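Long-range contact in adenylosuccinate lyase (Francisella tularensis subsp. tularensis SCHU S4, PDB 4EEI), which probably cleaves adenylosuccinate, and the related succinyl-carboxamide intermediate of purine synthesis, to release fumarate by beta-elimination: residues A29-R37 and L190-I201. Numbering follows the deposited sequence.
Sequences AILEALEDR and LTTEDEKKAADI. With EDO (1,2-ethanediol), chain Y.
Asp194 reaches from the first turn of helix 192-202 to Arg37, in the segment that continues from helix 16-33. Asp194 CB lies 4.1 Å from Ile30 CD1. With CG turned anti to the carbonyl carbon (chi1 -60°), the carboxylate carbon packs against Leu34 CD2 and brings its oxygens level with the guanidinium. OD1 receives a weak bond from Arg37 NE, whereas Asp194 OD2 takes both Arg37 NE, on its syn lone pair, and Arg37 NH1, 2.8 Å away and nearly in line with the C-O bond. NE and NH1 thus grip OD2 side-on, with the guanidinium and carboxylate planes 7° apart. A third donor, the backbone N of Thr191, approaches OD2 from above the carboxylate plane, and Asp194 N in turn bonds Thr191 OG1 at 3.0 Å, completing the capping box that starts helix 192-202. Such dense donation probably stabilises the carboxylate's negative charge. Thr191 CG2 lies over one guanidinium face, while NH1 also bonds the carbonyl of Ile189.

Away from this polar end, the axes of 29-33 and 192-201, both in the lyase 1 family region, approach to 8.0 Å, their N-to-C directions 127° apart, a spacing consistent with the small Ala29, Ala33 and Ala198 at the interface. Ala33 CB sits 3.6 Å from Asp194 O, and Ala198 CB nestles against Ala29 O and the CA of Ile30. At the outer margin, Lys197 stretches its extended chain past Ala33 to place Lys197 NZ 2.7 Å from Asp36 OD2, in a salt bridge that uses the anti lone pair of that oxygen; Asp36 OD1 pairs with Lys41. Farther along, Ile201 CD1 rests 3.6 Å from Glu32 CD. On the second subunit, Glu421 packs against Thr191, and Arg428 forms a salt bridge with Glu195.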
loop_
_atom_site.group_PDB
_atom_site.type_symbol
_atom_site.label_atom_id
_atom_site.label_comp_id
_atom_site.label_asym_id
_atom_site.label_seq_id
_atom_site.Cartn_x
_atom_site.Cartn_y
_atom_site.Cartn_z
ATOM N N ALA B 29 -32.955 -17.510 11.212
ATOM C CA ALA B 29 -32.178 -18.390 12.088
ATOM C C ALA B 29 -32.337 -17.988 13.556
ATOM O O ALA B 29 -32.610 -18.837 14.416
ATOM C CB ALA B 29 -30.711 -18.397 11.685
ATOM N N ILE B 30 -32.165 -16.701 13.854
ATOM C CA ILE B 30 -32.343 -16.243 15.230
ATOM C C ILE B 30 -33.823 -16.312 15.633
ATOM O O ILE B 30 -34.152 -16.637 16.776
ATOM C CB ILE B 30 -31.740 -14.830 15.461
ATOM C CG1 ILE B 30 -31.796 -14.461 16.945
ATOM C CG2 ILE B 30 -32.447 -13.773 14.617
ATOM C CD1 ILE B 30 -31.043 -15.437 17.828
ATOM N N LEU B 31 -34.723 -16.044 14.692
ATOM C CA LEU B 31 -36.153 -16.097 15.002
ATOM C C LEU B 31 -36.560 -17.514 15.391
ATOM O O LEU B 31 -37.330 -17.711 16.330
ATOM C CB LEU B 31 -36.991 -15.600 13.818
ATOM C CG LEU B 31 -38.513 -15.545 13.991
ATOM C CD1 LEU B 31 -38.920 -14.580 15.091
ATOM C CD2 LEU B 31 -39.195 -15.162 12.673
ATOM N N GLU B 32 -36.031 -18.502 14.674
ATOM C CA GLU B 32 -36.330 -19.902 14.968
ATOM C C GLU B 32 -35.745 -20.294 16.323
ATOM O O GLU B 32 -36.377 -21.000 17.110
ATOM C CB GLU B 32 -35.783 -20.814 13.858
ATOM C CG GLU B 32 -35.973 -22.307 14.121
ATOM C CD GLU B 32 -35.568 -23.186 12.943
ATOM O OE1 GLU B 32 -35.446 -22.671 11.807
ATOM O OE2 GLU B 32 -35.372 -24.400 13.162
ATOM N N ALA B 33 -34.536 -19.821 16.604
ATOM C CA ALA B 33 -33.925 -20.046 17.912
ATOM C C ALA B 33 -34.830 -19.511 19.018
ATOM O O ALA B 33 -35.055 -20.169 20.039
ATOM C CB ALA B 33 -32.554 -19.380 17.972
ATOM N N LEU B 34 -35.364 -18.315 18.800
ATOM C CA LEU B 34 -36.171 -17.650 19.808
ATOM C C LEU B 34 -37.516 -18.330 20.022
ATOM O O LEU B 34 -38.237 -17.989 20.951
ATOM C CB LEU B 34 -36.351 -16.174 19.457
ATOM C CG LEU B 34 -35.093 -15.327 19.658
ATOM C CD1 LEU B 34 -35.307 -13.885 19.211
ATOM C CD2 LEU B 34 -34.656 -15.372 21.119
ATOM N N GLU B 35 -37.844 -19.294 19.171
ATOM C CA GLU B 35 -39.057 -20.083 19.354
ATOM C C GLU B 35 -38.961 -20.974 20.589
ATOM O O GLU B 35 -39.971 -21.455 21.098
ATOM C CB GLU B 35 -39.345 -20.925 18.110
ATOM C CG GLU B 35 -40.041 -20.158 16.997
ATOM C CD GLU B 35 -40.318 -21.015 15.778
ATOM O OE1 GLU B 35 -40.320 -22.257 15.908
ATOM O OE2 GLU B 35 -40.535 -20.446 14.689
ATOM N N ASP B 36 -37.740 -21.188 21.069
ATOM C CA ASP B 36 -37.526 -21.887 22.330
ATOM C C ASP B 36 -37.837 -20.986 23.520
ATOM O O ASP B 36 -37.832 -21.434 24.665
ATOM C CB ASP B 36 -36.087 -22.397 22.423
ATOM C CG ASP B 36 -35.866 -23.667 21.626
ATOM O OD1 ASP B 36 -36.808 -24.113 20.940
ATOM O OD2 ASP B 36 -34.751 -24.221 21.688
ATOM N N ARG B 37 -38.106 -19.717 23.241
ATOM C CA ARG B 37 -38.506 -18.776 24.278
ATOM C C ARG B 37 -39.882 -18.187 23.984
ATOM O O ARG B 37 -40.901 -18.833 24.216
ATOM C CB ARG B 37 -37.469 -17.661 24.417
ATOM C CG ARG B 37 -36.064 -18.164 24.701
ATOM C CD ARG B 37 -35.386 -17.334 25.777
ATOM N NE ARG B 37 -34.448 -16.372 25.208
ATOM C CZ ARG B 37 -34.423 -15.081 25.521
ATOM N NH1 ARG B 37 -33.535 -14.277 24.955
ATOM N NH2 ARG B 37 -35.287 -14.593 26.399
ATOM N N LEU B 190 -30.976 -11.011 23.918
ATOM C CA LEU B 190 -30.616 -12.355 23.491
ATOM C C LEU B 190 -29.748 -13.042 24.540
ATOM O O LEU B 190 -29.236 -12.389 25.447
ATOM C CB LEU B 190 -29.866 -12.289 22.163
ATOM C CG LEU B 190 -30.584 -11.505 21.066
ATOM C CD1 LEU B 190 -29.714 -11.397 19.805
ATOM C CD2 LEU B 190 -31.914 -12.155 20.752
ATOM N N THR B 191 -29.599 -14.360 24.423
ATOM C CA THR B 191 -28.741 -15.128 25.323
ATOM C C THR B 191 -27.702 -15.829 24.469
ATOM O O THR B 191 -27.900 -15.975 23.261
ATOM C CB THR B 191 -29.523 -16.209 26.088
ATOM O OG1 THR B 191 -30.024 -17.180 25.163
ATOM C CG2 THR B 191 -30.682 -15.605 26.899
ATOM N N THR B 192 -26.605 -16.282 25.075
ATOM C CA THR B 192 -25.606 -17.024 24.296
ATOM C C THR B 192 -26.176 -18.348 23.777
ATOM O O THR B 192 -25.731 -18.868 22.756
ATOM C CB THR B 192 -24.307 -17.273 25.077
ATOM O OG1 THR B 192 -24.617 -17.837 26.356
ATOM C CG2 THR B 192 -23.532 -15.963 25.254
ATOM N N GLU B 193 -27.164 -18.886 24.482
ATOM C CA GLU B 193 -27.851 -20.089 24.032
ATOM C C GLU B 193 -28.636 -19.828 22.739
ATOM O O GLU B 193 -28.610 -20.650 21.809
ATOM C CB GLU B 193 -28.789 -20.596 25.129
ATOM C CG GLU B 193 -29.563 -21.852 24.757
ATOM C CD GLU B 193 -30.548 -22.283 25.847
ATOM O OE1 GLU B 193 -31.478 -21.505 26.159
ATOM O OE2 GLU B 193 -30.389 -23.399 26.387
ATOM N N ASP B 194 -29.337 -18.694 22.674
ATOM C CA ASP B 194 -30.050 -18.330 21.448
ATOM C C ASP B 194 -29.069 -18.194 20.303
ATOM O O ASP B 194 -29.267 -18.744 19.220
ATOM C CB ASP B 194 -30.771 -16.994 21.602
ATOM C CG ASP B 194 -31.796 -17.001 22.705
ATOM O OD1 ASP B 194 -32.405 -18.061 22.953
ATOM O OD2 ASP B 194 -31.994 -15.926 23.319
ATOM N N GLU B 195 -28.012 -17.435 20.558
ATOM C CA GLU B 195 -26.982 -17.194 19.562
ATOM C C GLU B 195 -26.430 -18.505 19.025
ATOM O O GLU B 195 -26.309 -18.692 17.818
ATOM C CB GLU B 195 -25.857 -16.373 20.185
ATOM C CG GLU B 195 -24.711 -16.112 19.240
ATOM C CD GLU B 195 -23.657 -15.225 19.861
ATOM O OE1 GLU B 195 -23.258 -15.498 21.017
ATOM O OE2 GLU B 195 -23.211 -14.273 19.183
ATOM N N LYS B 196 -26.121 -19.424 19.933
ATOM C CA LYS B 196 -25.541 -20.715 19.559
ATOM C C LYS B 196 -26.496 -21.553 18.691
ATOM O O LYS B 196 -26.078 -22.179 17.706
ATOM C CB LYS B 196 -25.165 -21.482 20.836
ATOM C CG LYS B 196 -24.331 -22.732 20.599
ATOM C CD LYS B 196 -23.021 -22.373 19.920
ATOM C CE LYS B 196 -22.131 -23.593 19.751
ATOM N NZ LYS B 196 -22.817 -24.697 19.022
ATOM N N LYS B 197 -27.776 -21.573 19.057
ATOM C CA LYS B 197 -28.770 -22.312 18.274
ATOM C C LYS B 197 -28.891 -21.733 16.867
ATOM O O LYS B 197 -28.918 -22.461 15.876
ATOM C CB LYS B 197 -30.132 -22.291 18.971
ATOM C CG LYS B 197 -30.194 -23.109 20.251
ATOM C CD LYS B 197 -31.544 -22.933 20.950
ATOM C CE LYS B 197 -31.578 -23.641 22.298
ATOM N NZ LYS B 197 -32.703 -23.144 23.145
ATOM N N ALA B 198 -28.955 -20.412 16.787
ATOM C CA ALA B 198 -29.066 -19.739 15.501
ATOM C C ALA B 198 -27.830 -20.002 14.642
ATOM O O ALA B 198 -27.941 -20.231 13.439
ATOM C CB ALA B 198 -29.260 -18.250 15.707
ATOM N N ALA B 199 -26.650 -19.949 15.259
ATOM C CA ALA B 199 -25.399 -20.231 14.548
ATOM C C ALA B 199 -25.363 -21.666 14.031
ATOM O O ALA B 199 -24.884 -21.923 12.918
ATOM C CB ALA B 199 -24.197 -19.947 15.443
ATOM N N ASP B 200 -25.871 -22.601 14.833
ATOM C CA ASP B 200 -25.927 -24.005 14.417
ATOM C C ASP B 200 -26.852 -24.205 13.212
ATOM O O ASP B 200 -26.589 -25.038 12.341
ATOM C CB ASP B 200 -26.386 -24.903 15.571
ATOM C CG ASP B 200 -25.300 -25.126 16.615
ATOM O OD1 ASP B 200 -24.120 -24.814 16.341
ATOM O OD2 ASP B 200 -25.638 -25.628 17.711
ATOM N N ILE B 201 -27.937 -23.440 13.168
ATOM C CA ILE B 201 -28.830 -23.475 12.009
ATOM C C ILE B 201 -28.096 -22.985 10.757
ATOM O O ILE B 201 -28.261 -23.539 9.667
ATOM C CB ILE B 201 -30.115 -22.655 12.268
ATOM C CG1 ILE B 201 -31.032 -23.410 13.238
ATOM C CG2 ILE B 201 -30.867 -22.389 10.973
ATOM C CD1 ILE B 201 -32.108 -22.548 13.860
HETATM C C1 EDO Y . -40.272 -22.995 25.669
HETATM O O1 EDO Y . -40.807 -22.840 24.347
HETATM C C2 EDO Y . -40.433 -21.690 26.440
HETATM O O2 EDO Y . -41.793 -21.244 26.342
#